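PDB 2QNU: uncharacterized protein PA0076 from Pseudomonas aeruginosa PAO1, which is of unknown biochemical function but, as a TagF-family protein, is associated with the type VI secretion system and probably takes part in its regulation. Local coordinates for residues 23-28 with 65-70; 38-43 with 205-210; 57-62 with 111-116; 75-80 with 87-92; 188-193 with 212-217. One frame throughout, in Å; residues are numbered along the deposited sequence.

Contact 1 (23-28 with 65-70); sequences NTFVEP and GLLGGE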
# COMPACT_ATOMS: atom_id res chain seq x y z
N ASN B 23 -23.49 -16.56 8.28
CA ASN B 23 -23.64 -15.69 9.45
C ASN B 23 -22.32 -15.13 9.96
O ASN B 23 -22.28 -14.10 10.64
CB ASN B 23 -24.36 -16.43 10.54
CG ASN B 23 -24.69 -15.54 11.73
OD1 ASN B 23 -25.48 -14.59 11.63
ND2 ASN B 23 -24.11 -15.89 12.90
N THR B 24 -21.23 -15.82 9.63
CA THR B 24 -19.89 -15.37 9.98
C THR B 24 -19.72 -13.99 9.45
O THR B 24 -19.09 -13.13 10.06
CB THR B 24 -18.74 -16.27 9.34
OG1 THR B 24 -18.75 -16.16 7.89
CG2 THR B 24 -18.88 -17.71 9.77
N PHE B 25 -20.28 -13.77 8.27
CA PHE B 25 -20.27 -12.42 7.73
C PHE B 25 -21.41 -11.53 8.24
O PHE B 25 -21.19 -10.38 8.61
CB PHE B 25 -20.33 -12.48 6.22
CG PHE B 25 -20.60 -11.14 5.64
CD1 PHE B 25 -19.61 -10.18 5.64
CD2 PHE B 25 -21.86 -10.81 5.18
CE1 PHE B 25 -19.85 -8.92 5.13
CE2 PHE B 25 -22.11 -9.55 4.70
CZ PHE B 25 -21.10 -8.60 4.67
N VAL B 26 -22.64 -12.05 8.18
CA VAL B 26 -23.83 -11.27 8.44
C VAL B 26 -23.89 -10.72 9.88
O VAL B 26 -24.07 -9.52 10.06
CB VAL B 26 -25.11 -12.08 8.09
CG1 VAL B 26 -26.40 -11.32 8.54
CG2 VAL B 26 -25.16 -12.41 6.59
N GLU B 27 -23.71 -11.58 10.89
CA GLU B 27 -23.71 -11.13 12.28
C GLU B 27 -22.86 -9.86 12.48
O GLU B 27 -23.40 -8.82 12.93
CB GLU B 27 -23.25 -12.25 13.27
CG GLU B 27 -24.39 -12.88 14.11
CD GLU B 27 -23.88 -13.82 15.26
OE1 GLU B 27 -22.64 -13.85 15.51
OE2 GLU B 27 -24.71 -14.51 15.92
N PRO B 28 -21.53 -9.92 12.20
CA PRO B 28 -20.74 -8.69 12.34
C PRO B 28 -21.08 -7.55 11.36
O PRO B 28 -20.93 -6.37 11.67
CB PRO B 28 -19.28 -9.19 12.11
CG PRO B 28 -19.42 -10.47 11.34
CD PRO B 28 -20.68 -11.09 11.86
N GLY B 65 -10.71 -11.11 8.62
CA GLY B 65 -10.69 -10.99 10.08
C GLY B 65 -11.27 -9.71 10.66
O GLY B 65 -11.31 -9.53 11.88
N LEU B 66 -11.68 -8.79 9.81
CA LEU B 66 -12.36 -7.58 10.32
C LEU B 66 -13.85 -7.83 10.52
O LEU B 66 -14.52 -7.15 11.29
CB LEU B 66 -12.14 -6.42 9.39
CG LEU B 66 -10.74 -5.89 9.17
CD1 LEU B 66 -10.87 -4.70 8.25
CD2 LEU B 66 -10.06 -5.50 10.47
N LEU B 67 -14.36 -8.80 9.80
CA LEU B 67 -15.72 -9.26 9.98
C LEU B 67 -15.63 -10.70 10.43
O LEU B 67 -15.36 -10.95 11.63
CB LEU B 67 -16.49 -9.04 8.66
CG LEU B 67 -16.67 -7.50 8.46
CD1 LEU B 67 -16.89 -7.05 7.02
CD2 LEU B 67 -17.75 -6.99 9.36
N GLY B 68 -15.82 -11.64 9.51
CA GLY B 68 -15.36 -13.02 9.70
C GLY B 68 -13.99 -13.18 9.07
O GLY B 68 -13.33 -12.20 8.75
N GLY B 69 -13.59 -14.41 8.84
CA GLY B 69 -12.22 -14.71 8.45
C GLY B 69 -11.96 -14.68 6.96
O GLY B 69 -10.81 -14.83 6.51
N GLU B 70 -13.01 -14.54 6.18
CA GLU B 70 -12.83 -14.28 4.76
C GLU B 70 -12.69 -12.77 4.51
O GLU B 70 -13.16 -11.91 5.31
CB GLU B 70 -13.99 -14.83 3.94
CG GLU B 70 -13.91 -16.31 3.59
CD GLU B 70 -14.44 -17.21 4.70
OE1 GLU B 70 -15.52 -16.88 5.24
OE2 GLU B 70 -13.77 -18.26 5.02

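Contact 2 (38-43 with 205-210); sequences RASQDE and PAFGRF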
# COMPACT_ATOMS: atom_id res chain seq x y z
N ARG B 38 -27.13 4.13 14.08
CA ARG B 38 -27.43 4.75 15.36
C ARG B 38 -26.50 5.93 15.65
O ARG B 38 -26.97 7.01 15.99
CB ARG B 38 -27.38 3.67 16.42
CG ARG B 38 -27.78 4.07 17.84
CD ARG B 38 -29.30 4.39 17.95
NE ARG B 38 -29.49 5.84 17.88
CZ ARG B 38 -30.46 6.46 17.22
NH1 ARG B 38 -31.42 5.79 16.56
NH2 ARG B 38 -30.49 7.79 17.23
N ALA B 39 -25.18 5.79 15.48
CA ALA B 39 -24.31 6.95 15.74
C ALA B 39 -24.55 8.10 14.75
O ALA B 39 -24.65 9.24 15.16
CB ALA B 39 -22.83 6.56 15.73
N SER B 40 -24.66 7.79 13.45
CA SER B 40 -24.96 8.85 12.42
C SER B 40 -26.29 9.54 12.76
O SER B 40 -26.36 10.76 12.77
CB SER B 40 -24.99 8.25 11.03
OG SER B 40 -26.03 7.27 10.98
N GLN B 41 -27.30 8.76 13.13
CA GLN B 41 -28.57 9.31 13.60
C GLN B 41 -28.43 10.25 14.80
O GLN B 41 -28.99 11.32 14.80
CB GLN B 41 -29.59 8.20 13.88
CG GLN B 41 -30.09 7.56 12.55
CD GLN B 41 -30.82 6.23 12.71
OE1 GLN B 41 -31.01 5.74 13.81
NE2 GLN B 41 -31.22 5.64 11.59
N ASP B 42 -27.69 9.85 15.83
CA ASP B 42 -27.50 10.72 17.00
C ASP B 42 -26.76 12.02 16.63
O ASP B 42 -27.05 13.10 17.16
CB ASP B 42 -26.66 10.05 18.07
CG ASP B 42 -27.37 8.95 18.77
OD1 ASP B 42 -28.59 8.83 18.68
OD2 ASP B 42 -26.67 8.20 19.48
N GLU B 43 -25.76 11.90 15.76
CA GLU B 43 -24.92 13.04 15.38
C GLU B 43 -25.66 14.05 14.51
O GLU B 43 -25.54 15.27 14.70
CB GLU B 43 -23.68 12.56 14.63
CG GLU B 43 -22.51 12.22 15.59
CD GLU B 43 -21.60 11.06 15.10
OE1 GLU B 43 -21.54 10.77 13.88
OE2 GLU B 43 -20.98 10.42 15.99
N PRO B 205 -18.79 6.32 15.08
CA PRO B 205 -18.93 7.78 14.87
C PRO B 205 -18.39 8.27 13.55
O PRO B 205 -18.54 9.44 13.25
CB PRO B 205 -18.13 8.39 16.03
CG PRO B 205 -18.01 7.23 17.07
CD PRO B 205 -17.92 6.01 16.24
N ALA B 206 -17.72 7.42 12.80
CA ALA B 206 -17.27 7.75 11.42
C ALA B 206 -18.28 7.39 10.33
O ALA B 206 -18.16 7.87 9.18
CB ALA B 206 -15.92 7.07 11.09
N PHE B 207 -19.25 6.54 10.68
CA PHE B 207 -20.34 6.21 9.73
C PHE B 207 -20.96 7.39 8.94
O PHE B 207 -21.07 7.35 7.68
CB PHE B 207 -21.45 5.44 10.41
CG PHE B 207 -22.34 4.69 9.42
CD1 PHE B 207 -21.93 3.46 8.88
CD2 PHE B 207 -23.54 5.22 9.01
CE1 PHE B 207 -22.74 2.79 8.01
CE2 PHE B 207 -24.34 4.56 8.11
CZ PHE B 207 -23.94 3.34 7.60
N GLY B 208 -21.35 8.42 9.68
CA GLY B 208 -21.76 9.68 9.13
C GLY B 208 -21.04 10.25 7.91
O GLY B 208 -21.70 10.88 7.06
N ARG B 209 -19.72 10.06 7.82
CA ARG B 209 -18.92 10.61 6.74
C ARG B 209 -19.30 9.94 5.42
O ARG B 209 -19.20 10.58 4.38
CB ARG B 209 -17.38 10.46 7.01
CG ARG B 209 -16.88 11.50 8.07
CD ARG B 209 -16.39 11.04 9.49
NE ARG B 209 -15.04 10.54 9.41
CZ ARG B 209 -14.20 10.21 10.40
NH1 ARG B 209 -14.42 10.39 11.71
NH2 ARG B 209 -13.04 9.69 10.02
N PHE B 210 -19.77 8.71 5.48
CA PHE B 210 -20.31 8.05 4.26
C PHE B 210 -21.60 8.74 3.74
O PHE B 210 -22.02 8.47 2.61
CB PHE B 210 -20.73 6.61 4.53
CG PHE B 210 -19.58 5.68 4.77
CD1 PHE B 210 -18.61 5.48 3.80
CD2 PHE B 210 -19.50 4.97 5.97
CE1 PHE B 210 -17.55 4.56 4.02
CE2 PHE B 210 -18.43 4.07 6.23
CZ PHE B 210 -17.45 3.90 5.26
O HOH W 1 -21.46 8.39 12.59

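Contact 3 (57-62 with 111-116); sequences LWRFAI and WFEQVE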
# COMPACT_ATOMS: atom_id res chain seq x y z
N LEU B 57 -23.53 5.28 -3.24
CA LEU B 57 -23.31 3.86 -3.18
C LEU B 57 -21.80 3.73 -3.01
O LEU B 57 -21.02 4.42 -3.74
CB LEU B 57 -23.78 3.19 -4.48
CG LEU B 57 -25.31 2.93 -4.53
CD1 LEU B 57 -26.11 4.24 -4.69
CD2 LEU B 57 -25.61 1.96 -5.62
N TRP B 58 -21.39 2.94 -1.98
CA TRP B 58 -20.01 2.70 -1.70
C TRP B 58 -19.61 1.27 -2.06
O TRP B 58 -20.14 0.30 -1.59
CB TRP B 58 -19.73 2.99 -0.24
CG TRP B 58 -19.90 4.41 0.09
CD1 TRP B 58 -20.95 4.97 0.74
CD2 TRP B 58 -19.00 5.46 -0.19
NE1 TRP B 58 -20.76 6.33 0.87
CE2 TRP B 58 -19.56 6.65 0.33
CE3 TRP B 58 -17.72 5.51 -0.76
CZ2 TRP B 58 -18.92 7.88 0.24
CZ3 TRP B 58 -17.11 6.72 -0.89
CH2 TRP B 58 -17.72 7.90 -0.40
N ARG B 59 -18.67 1.19 -2.95
CA ARG B 59 -17.96 -0.04 -3.26
C ARG B 59 -16.92 -0.23 -2.14
O ARG B 59 -16.41 0.73 -1.63
CB ARG B 59 -17.23 0.15 -4.56
CG ARG B 59 -18.12 0.56 -5.70
CD ARG B 59 -17.36 1.07 -6.88
NE ARG B 59 -18.29 1.59 -7.91
CZ ARG B 59 -17.91 2.05 -9.10
NH1 ARG B 59 -16.64 1.98 -9.47
NH2 ARG B 59 -18.80 2.51 -9.95
N PHE B 60 -16.66 -1.47 -1.74
CA PHE B 60 -15.72 -1.73 -0.71
C PHE B 60 -14.92 -3.02 -0.90
O PHE B 60 -15.36 -3.96 -1.53
CB PHE B 60 -16.43 -1.76 0.65
CG PHE B 60 -17.47 -2.85 0.77
CD1 PHE B 60 -17.12 -4.14 1.14
CD2 PHE B 60 -18.81 -2.56 0.56
CE1 PHE B 60 -18.08 -5.13 1.27
CE2 PHE B 60 -19.78 -3.52 0.66
CZ PHE B 60 -19.45 -4.80 1.01
N ALA B 61 -13.75 -3.01 -0.27
CA ALA B 61 -12.96 -4.20 -0.03
C ALA B 61 -12.41 -4.19 1.39
O ALA B 61 -11.76 -3.23 1.84
CB ALA B 61 -11.86 -4.25 -0.99
N ILE B 62 -12.76 -5.23 2.11
CA ILE B 62 -12.49 -5.41 3.52
C ILE B 62 -11.56 -6.61 3.76
O ILE B 62 -11.81 -7.71 3.32
CB ILE B 62 -13.77 -5.57 4.25
CG1 ILE B 62 -14.58 -4.24 4.03
CG2 ILE B 62 -13.53 -5.92 5.74
CD1 ILE B 62 -15.98 -4.31 4.52
N TRP B 111 -17.29 -5.27 -12.60
CA TRP B 111 -18.07 -6.07 -11.62
C TRP B 111 -18.88 -5.13 -10.69
O TRP B 111 -20.06 -5.31 -10.44
CB TRP B 111 -17.11 -6.94 -10.79
CG TRP B 111 -17.82 -7.90 -9.91
CD1 TRP B 111 -18.41 -9.10 -10.28
CD2 TRP B 111 -18.07 -7.74 -8.51
NE1 TRP B 111 -18.98 -9.68 -9.19
CE2 TRP B 111 -18.78 -8.88 -8.09
CE3 TRP B 111 -17.74 -6.75 -7.57
CZ2 TRP B 111 -19.20 -9.04 -6.77
CZ3 TRP B 111 -18.13 -6.91 -6.26
CH2 TRP B 111 -18.85 -8.05 -5.87
N PHE B 112 -18.20 -4.12 -10.18
CA PHE B 112 -18.80 -3.13 -9.28
C PHE B 112 -20.00 -2.31 -9.92
O PHE B 112 -21.04 -2.04 -9.30
CB PHE B 112 -17.68 -2.23 -8.78
CG PHE B 112 -16.70 -2.95 -7.84
CD1 PHE B 112 -17.05 -3.20 -6.53
CD2 PHE B 112 -15.46 -3.39 -8.30
CE1 PHE B 112 -16.18 -3.93 -5.65
CE2 PHE B 112 -14.57 -4.13 -7.44
CZ PHE B 112 -14.93 -4.37 -6.12
N GLU B 113 -19.79 -1.92 -11.16
CA GLU B 113 -20.83 -1.26 -11.95
C GLU B 113 -22.04 -2.18 -12.15
O GLU B 113 -23.18 -1.77 -11.93
CB GLU B 113 -20.23 -0.81 -13.27
CG GLU B 113 -19.33 0.38 -13.07
CD GLU B 113 -18.52 0.78 -14.29
OE1 GLU B 113 -18.56 0.09 -15.31
OE2 GLU B 113 -17.79 1.77 -14.20
N GLN B 114 -21.78 -3.45 -12.45
CA GLN B 114 -22.85 -4.44 -12.53
C GLN B 114 -23.55 -4.59 -11.20
O GLN B 114 -24.75 -4.72 -11.16
CB GLN B 114 -22.38 -5.85 -12.94
CG GLN B 114 -21.56 -5.90 -14.21
CD GLN B 114 -21.07 -7.34 -14.58
OE1 GLN B 114 -21.78 -8.34 -14.34
NE2 GLN B 114 -19.87 -7.42 -15.21
N VAL B 115 -22.80 -4.65 -10.09
CA VAL B 115 -23.44 -4.79 -8.81
C VAL B 115 -24.27 -3.55 -8.52
O VAL B 115 -25.38 -3.67 -8.02
CB VAL B 115 -22.44 -5.03 -7.64
CG1 VAL B 115 -23.17 -4.88 -6.34
CG2 VAL B 115 -21.82 -6.40 -7.75
N GLU B 116 -23.72 -2.37 -8.77
CA GLU B 116 -24.48 -1.10 -8.56
C GLU B 116 -25.78 -1.08 -9.37
O GLU B 116 -26.83 -0.67 -8.88
CB GLU B 116 -23.66 0.12 -8.94
CG GLU B 116 -22.48 0.42 -7.98
CD GLU B 116 -21.69 1.63 -8.44
OE1 GLU B 116 -21.88 2.01 -9.63
OE2 GLU B 116 -20.88 2.23 -7.65
O HOH W 2 -20.78 4.69 -6.57

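Contact 4 (75-80 with 87-92); sequences VVMPSI and FPLTVA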
# COMPACT_ATOMS: atom_id res chain seq x y z
N VAL B 75 -20.75 -3.85 -2.73
CA VAL B 75 -21.29 -2.50 -2.79
C VAL B 75 -22.43 -2.39 -1.79
O VAL B 75 -23.18 -3.32 -1.61
CB VAL B 75 -21.79 -2.11 -4.20
CG1 VAL B 75 -22.20 -0.61 -4.22
CG2 VAL B 75 -20.73 -2.37 -5.27
N VAL B 76 -22.52 -1.26 -1.10
CA VAL B 76 -23.62 -1.04 -0.16
C VAL B 76 -24.33 0.25 -0.55
O VAL B 76 -23.70 1.21 -0.99
CB VAL B 76 -23.18 -0.93 1.32
CG1 VAL B 76 -22.06 0.09 1.54
CG2 VAL B 76 -24.35 -0.57 2.22
N MSE B 77 -25.67 0.23 -0.45
CA MSE B 77 -26.54 1.36 -0.82
C MSE B 77 -27.59 1.65 0.24
O MSE B 77 -28.19 0.74 0.73
CB MSE B 77 -27.31 0.96 -2.11
CG MSE B 77 -28.26 2.08 -2.61
SE MSE B 77 -29.42 1.45 -4.13
CE MSE B 77 -30.63 0.42 -3.11
N PRO B 78 -27.87 2.93 0.54
CA PRO B 78 -29.00 3.23 1.43
C PRO B 78 -30.31 2.63 0.90
O PRO B 78 -30.57 2.67 -0.31
CB PRO B 78 -29.08 4.77 1.44
CG PRO B 78 -27.73 5.21 0.98
CD PRO B 78 -27.16 4.15 0.11
N SER B 79 -31.10 2.05 1.78
CA SER B 79 -32.30 1.31 1.38
C SER B 79 -33.38 1.39 2.45
O SER B 79 -33.25 2.10 3.48
CB SER B 79 -31.94 -0.13 1.04
OG SER B 79 -33.01 -0.79 0.34
N ILE B 80 -34.43 0.63 2.21
CA ILE B 80 -35.65 0.72 3.00
C ILE B 80 -36.48 -0.53 2.79
O ILE B 80 -36.37 -1.18 1.74
CB ILE B 80 -36.47 1.97 2.54
CG1 ILE B 80 -37.53 2.37 3.57
CG2 ILE B 80 -37.15 1.72 1.22
CD1 ILE B 80 -38.40 3.55 3.12
N PHE B 87 -32.68 0.70 6.32
CA PHE B 87 -31.45 -0.06 6.48
C PHE B 87 -30.78 -0.27 5.15
O PHE B 87 -31.47 -0.49 4.16
CB PHE B 87 -31.74 -1.43 7.08
CG PHE B 87 -30.60 -2.01 7.78
CD1 PHE B 87 -30.27 -1.59 9.09
CD2 PHE B 87 -29.78 -3.00 7.16
CE1 PHE B 87 -29.21 -2.15 9.74
CE2 PHE B 87 -28.73 -3.55 7.83
CZ PHE B 87 -28.44 -3.12 9.11
N PRO B 88 -29.43 -0.16 5.09
CA PRO B 88 -28.78 -0.37 3.79
C PRO B 88 -29.01 -1.73 3.17
O PRO B 88 -29.38 -2.67 3.83
CB PRO B 88 -27.29 -0.19 4.12
CG PRO B 88 -27.27 0.71 5.22
CD PRO B 88 -28.48 0.34 6.08
N LEU B 89 -28.78 -1.81 1.88
CA LEU B 89 -28.80 -3.10 1.15
C LEU B 89 -27.39 -3.31 0.63
O LEU B 89 -26.79 -2.44 0.00
CB LEU B 89 -29.76 -3.02 -0.03
CG LEU B 89 -29.86 -4.24 -0.98
CD1 LEU B 89 -30.41 -5.43 -0.24
CD2 LEU B 89 -30.79 -3.89 -2.09
N THR B 90 -26.88 -4.49 0.87
CA THR B 90 -25.53 -4.79 0.50
C THR B 90 -25.55 -6.00 -0.38
O THR B 90 -26.23 -6.93 -0.07
CB THR B 90 -24.67 -5.12 1.78
OG1 THR B 90 -24.80 -4.06 2.70
CG2 THR B 90 -23.21 -5.31 1.45
N VAL B 91 -24.80 -5.95 -1.47
CA VAL B 91 -24.39 -7.15 -2.22
C VAL B 91 -22.88 -7.38 -1.93
O VAL B 91 -22.05 -6.46 -2.07
CB VAL B 91 -24.63 -6.95 -3.70
CG1 VAL B 91 -24.03 -8.11 -4.54
CG2 VAL B 91 -26.14 -6.76 -3.95
N ALA B 92 -22.56 -8.61 -1.50
CA ALA B 92 -21.21 -8.96 -1.02
C ALA B 92 -20.73 -10.30 -1.58
O ALA B 92 -21.49 -11.26 -1.64
CB ALA B 92 -21.20 -9.03 0.47

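Contact 5 (188-193 with 212-217); sequences SARISA and TGEGEV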
# COMPACT_ATOMS: atom_id res chain seq x y z
N SER B 188 -21.69 11.62 -4.91
CA SER B 188 -23.03 12.19 -4.99
C SER B 188 -22.85 13.69 -5.23
O SER B 188 -21.71 14.20 -5.20
CB SER B 188 -23.78 11.99 -3.67
OG SER B 188 -23.11 12.75 -2.63
N ALA B 189 -23.94 14.41 -5.47
CA ALA B 189 -23.86 15.85 -5.45
C ALA B 189 -23.04 16.40 -4.23
O ALA B 189 -22.37 17.41 -4.35
CB ALA B 189 -25.26 16.42 -5.40
N ARG B 190 -23.06 15.72 -3.10
CA ARG B 190 -22.41 16.26 -1.89
C ARG B 190 -20.99 15.72 -1.56
O ARG B 190 -20.23 16.38 -0.86
CB ARG B 190 -23.31 16.01 -0.68
CG ARG B 190 -24.69 16.54 -0.88
CD ARG B 190 -25.18 17.32 0.37
NE ARG B 190 -26.11 16.55 1.22
CZ ARG B 190 -25.98 16.33 2.54
NH1 ARG B 190 -24.92 16.76 3.24
NH2 ARG B 190 -26.94 15.64 3.15
N ILE B 191 -20.66 14.55 -2.05
CA ILE B 191 -19.38 13.91 -1.78
C ILE B 191 -18.70 13.63 -3.11
O ILE B 191 -19.28 12.94 -3.98
CB ILE B 191 -19.67 12.61 -1.03
CG1 ILE B 191 -20.55 12.88 0.19
CG2 ILE B 191 -18.42 11.94 -0.65
CD1 ILE B 191 -20.75 11.66 1.08
N SER B 192 -17.51 14.19 -3.31
CA SER B 192 -16.74 13.87 -4.55
C SER B 192 -16.35 12.42 -4.63
O SER B 192 -16.04 11.80 -3.59
CB SER B 192 -15.46 14.67 -4.65
OG SER B 192 -15.81 16.03 -4.83
N ALA B 193 -16.30 11.92 -5.86
CA ALA B 193 -15.74 10.63 -6.16
C ALA B 193 -14.33 10.56 -5.59
O ALA B 193 -13.55 11.54 -5.66
CB ALA B 193 -15.68 10.40 -7.67
N THR B 212 -22.33 12.30 4.57
CA THR B 212 -22.19 13.70 4.38
C THR B 212 -20.88 14.11 3.77
O THR B 212 -20.77 15.24 3.30
CB THR B 212 -22.32 14.44 5.72
OG1 THR B 212 -21.16 14.20 6.52
CG2 THR B 212 -23.53 13.96 6.45
N GLY B 213 -19.89 13.23 3.77
CA GLY B 213 -18.53 13.63 3.41
C GLY B 213 -17.90 14.70 4.32
O GLY B 213 -16.86 15.25 4.01
N GLU B 214 -18.52 14.99 5.44
CA GLU B 214 -18.03 16.07 6.26
C GLU B 214 -16.91 15.61 7.19
O GLU B 214 -16.84 14.47 7.55
CB GLU B 214 -19.18 16.65 7.05
CG GLU B 214 -20.27 17.27 6.17
CD GLU B 214 -21.45 17.77 6.98
OE1 GLU B 214 -21.52 17.50 8.22
OE2 GLU B 214 -22.35 18.43 6.36
N GLY B 215 -15.98 16.50 7.48
CA GLY B 215 -14.87 16.15 8.37
C GLY B 215 -13.92 17.30 8.54
O GLY B 215 -13.99 18.33 7.84
N GLU B 216 -13.02 17.13 9.51
CA GLU B 216 -11.88 18.02 9.70
C GLU B 216 -10.76 17.55 8.76
O GLU B 216 -10.09 16.61 9.06
CB GLU B 216 -11.40 17.96 11.16
CG GLU B 216 -12.54 18.04 12.16
CD GLU B 216 -13.15 19.42 12.16
OE1 GLU B 216 -12.44 20.34 11.65
OE2 GLU B 216 -14.29 19.62 12.68
N VAL B 217 -10.50 18.27 7.67
CA VAL B 217 -9.54 17.87 6.65
C VAL B 217 -8.20 18.54 6.93
O VAL B 217 -8.13 19.78 7.09
CB VAL B 217 -10.06 18.29 5.24
CG1 VAL B 217 -9.10 17.95 4.10
CG2 VAL B 217 -11.43 17.62 4.92

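Contact 1 (23-28 with 65-70)
Thr24 and Pro28 face the loop 65-70 at the start of helix 23-44, their CA atoms lying 5.1 Å from Gly68 CA and 5.6 Å from Leu67 CA respectively. Pro28 has no N-H for the preceding turn, and the helix kinks there. Thr24 O comes within 3.6 Å of Gly68 N without forming a hydrogen bond. No hydrogen bond spans the two segments; within the loop, Gly65 N bonds Gly68 O at 2.8 Å.

Contact therefore rests on apolar groups, with Leu67 dividing its two methyl branches between two partners. Its CD2 lies 3.8 Å from CB of the Pro28 ring, while CD1 reaches CE1 of Phe25 at 4.0 Å. The Phe25 ring comes alongside Leu67 because its CG stands opposite the backbone N (chi1 168°), which carries the ring toward the sheet. There it touches Val72 and Leu94, and it stacks with Trp29 of its own helix. At the exposed edge, Thr24 OG1 and Glu70 OE1 stay 4.2 Å apart.

This is the packing of a helix N terminus against the loop between two adjacent antiparallel strands, 58-62 and 71-77, in the TagF N-terminal domain.

Contact 2 (38-43 with 205-210)
Ser40 and Phe207 meet where the C-terminal half of helix 23-44 packs against the turn that leads into the short helix 209-212, joining the N-terminal helix to a segment close to the C terminus. The tight part lies around Ser40, whose CA is 4.7 Å from Gly208 CA. Its CB sits 3.9 Å from Gly208 N, and CD2 of the Phe207 ring lies 3.8 Å from Ser40 OG. That hydroxyl is shared between the carbonyls of Met37 and Gly36, Met37 being the stronger partner. With chi1 at 61°, OG is turned back toward its own helix, between the backbone N and the carbonyl carbon. The Phe207 side chain also touches Leu33 and Met37 of the same helix. One turn back from Glu43, the methyl group of Ala39 comes to 4.1 Å from Pro205 N.

Toward solvent the contact becomes polar and is partly bridged by water. Glu43, exposed and bent at chi2, extends its carboxylate across Pro205, with OE2 3.5 Å from CB of the proline ring. OE1 approaches Pro205 O as well, but both are acceptors and do not bond. A water joins the segments here: it donates to Glu43 OE1 at 2.7 Å and accepts from Gly208 N at 2.9 Å.

Contact 3 (57-62 with 111-116)
Arg59 and Glu116 form a buried salt bridge where helix 110-121 packs on one face of the central antiparallel sheet. The axes of strand 58-62 and helix segment 111-116 approach to 9.9 Å at an angle of 132°. Arg59 presents its guanidinium side-on: NE donates to Glu116 OE2 at 2.7 Å, and NH2 donates to OE1 at 3.1 Å, with a weaker bond to OE2. The acceptor oxygens lie close to the guanidinium plane, yet the carboxylate is turned so that both are met from above its own plane, NE standing 63° out of it. The arginine gets there with its chain fully extended from CG to NE (chi3 -174°). Along the way its CD rests 3.8 Å from Phe112 CB, and this CB lies over one face of the guanidinium.

Glu116 OE2 takes a further bond from a water at 2.7 Å, and the same water donates to Leu57 O at 2.9 Å, joining strand backbone and helix carboxylate. Arg186 pairs with both Glu116 OE1 and Glu113, so Glu116 is held by two arginines, while Arg59 is merely near Glu113; this probably offsets the buried charge.

Strand 58-62 lies between strands 71-77 and 180-185, bonded to both. The helix covers them as well, Val115 touching Val75 and Phe112 meeting Trp184 edge-to-face.

Contact 4 (75-80 with 87-92)
Met77 and Leu89 exchange both backbone bonds, Met77 N to Leu89 O and Leu89 N to Met77 O, each 2.9 Å long. Val75 and Val91 form the second hydrogen-bonded pair, with Val75 N to Val91 O at 3.0 Å. Between them Val76 and Thr90 make a non-hydrogen-bonded pair of this antiparallel hairpin. Beyond the regular ladder, Phe87 N still reaches Ser79 O at 3.2 Å, coming in above the carbonyl plane.

Packing begins beside Val76: with chi1 (to CG1) at 52°, the other branch, CG2, stands opposite the backbone N and lies against Pro88 CB at 3.5 Å. It also touches Thr90 OG1, which is hydrogen-bonded to Trp29 NE1. On the other face, the selenomethionine Met77 brings CE to 4.4 Å from Leu89 CD2. Ser79 CB adjoins Leu89 CB at 3.8 Å.

Helix 110-121 covers the face carrying Val75, Leu89 and Val91, whereas Pro88 and Phe87 pack on helix 23-44. Strands 58-62 and 4-7 flank the hairpin within the sheet.

Contact 5 (188-193 with 212-217)
Ile191 makes the apolar part of the contact with Thr212 and Gly213, at the end of helix 209-212. Its CD1 comes to 3.2 Å from Gly213 N and 3.6 Å from Thr212 C, a tight approach of a methyl group onto a peptide unit rather than onto a side chain. The delta methyl reaches this far because CG1 points opposite the carbonyl carbon (chi1 -53°) and the chain then extends. Ile191 also packs on Pro56, and Arg190 and Thr212 both touch Ala51 of helix 48-53. Arg190 NH1 lies beside Thr212, 4.3 Å from its CB.

Charge plays a weaker part. Arg190 NH1 is 4.4 Å from Glu214 OE2, too far for a salt bridge, although the carboxylate oxygen lies near the guanidinium plane at its edge. Both residues are exposed, and any attraction is probably modest.

Hydrogen bonds shape each segment separately, and none crosses between them. Ser188 OG accepts from Arg190 N at 3.0 Å and from Ile191 N at 3.1 Å, holding the turn that presents Ile191. Thr212 OG1 accepts from Glu214 N at 3.0 Å.

Beyond Glu214 the chain leaves for the dimer interface, where Val217 pairs with an antiparallel strand of the second subunit. The contact thus sets two surface segments against each other, each shaped by its own ST turn: one at Ser188, the other at Thr212, just before Gly213 leaves the helix with positive phi (61°).

From the N terminus, helix 23-44 opens contact 1 and then contact 2, and strand 58-62 opens contact 3. Contact 1 closes first, at the loop 65-70, so it crosses both of the others. The hairpin of contact 4 closes next, wholly within the span of contact 3, which ends at helix 110-121 and itself falls inside the long span of contact 2. Contact 5 opens at 188-193, before contact 2 closes at 205-210, and so crosses it. Trp58 of contact 3 links contacts 2, 4 and 5: its carbonyl bonds Val76 N, its NE1 probably bonds Phe210 O, and its ring touches Ile191. Contact 1 meets contact 3 where Leu67 packs on Ile62.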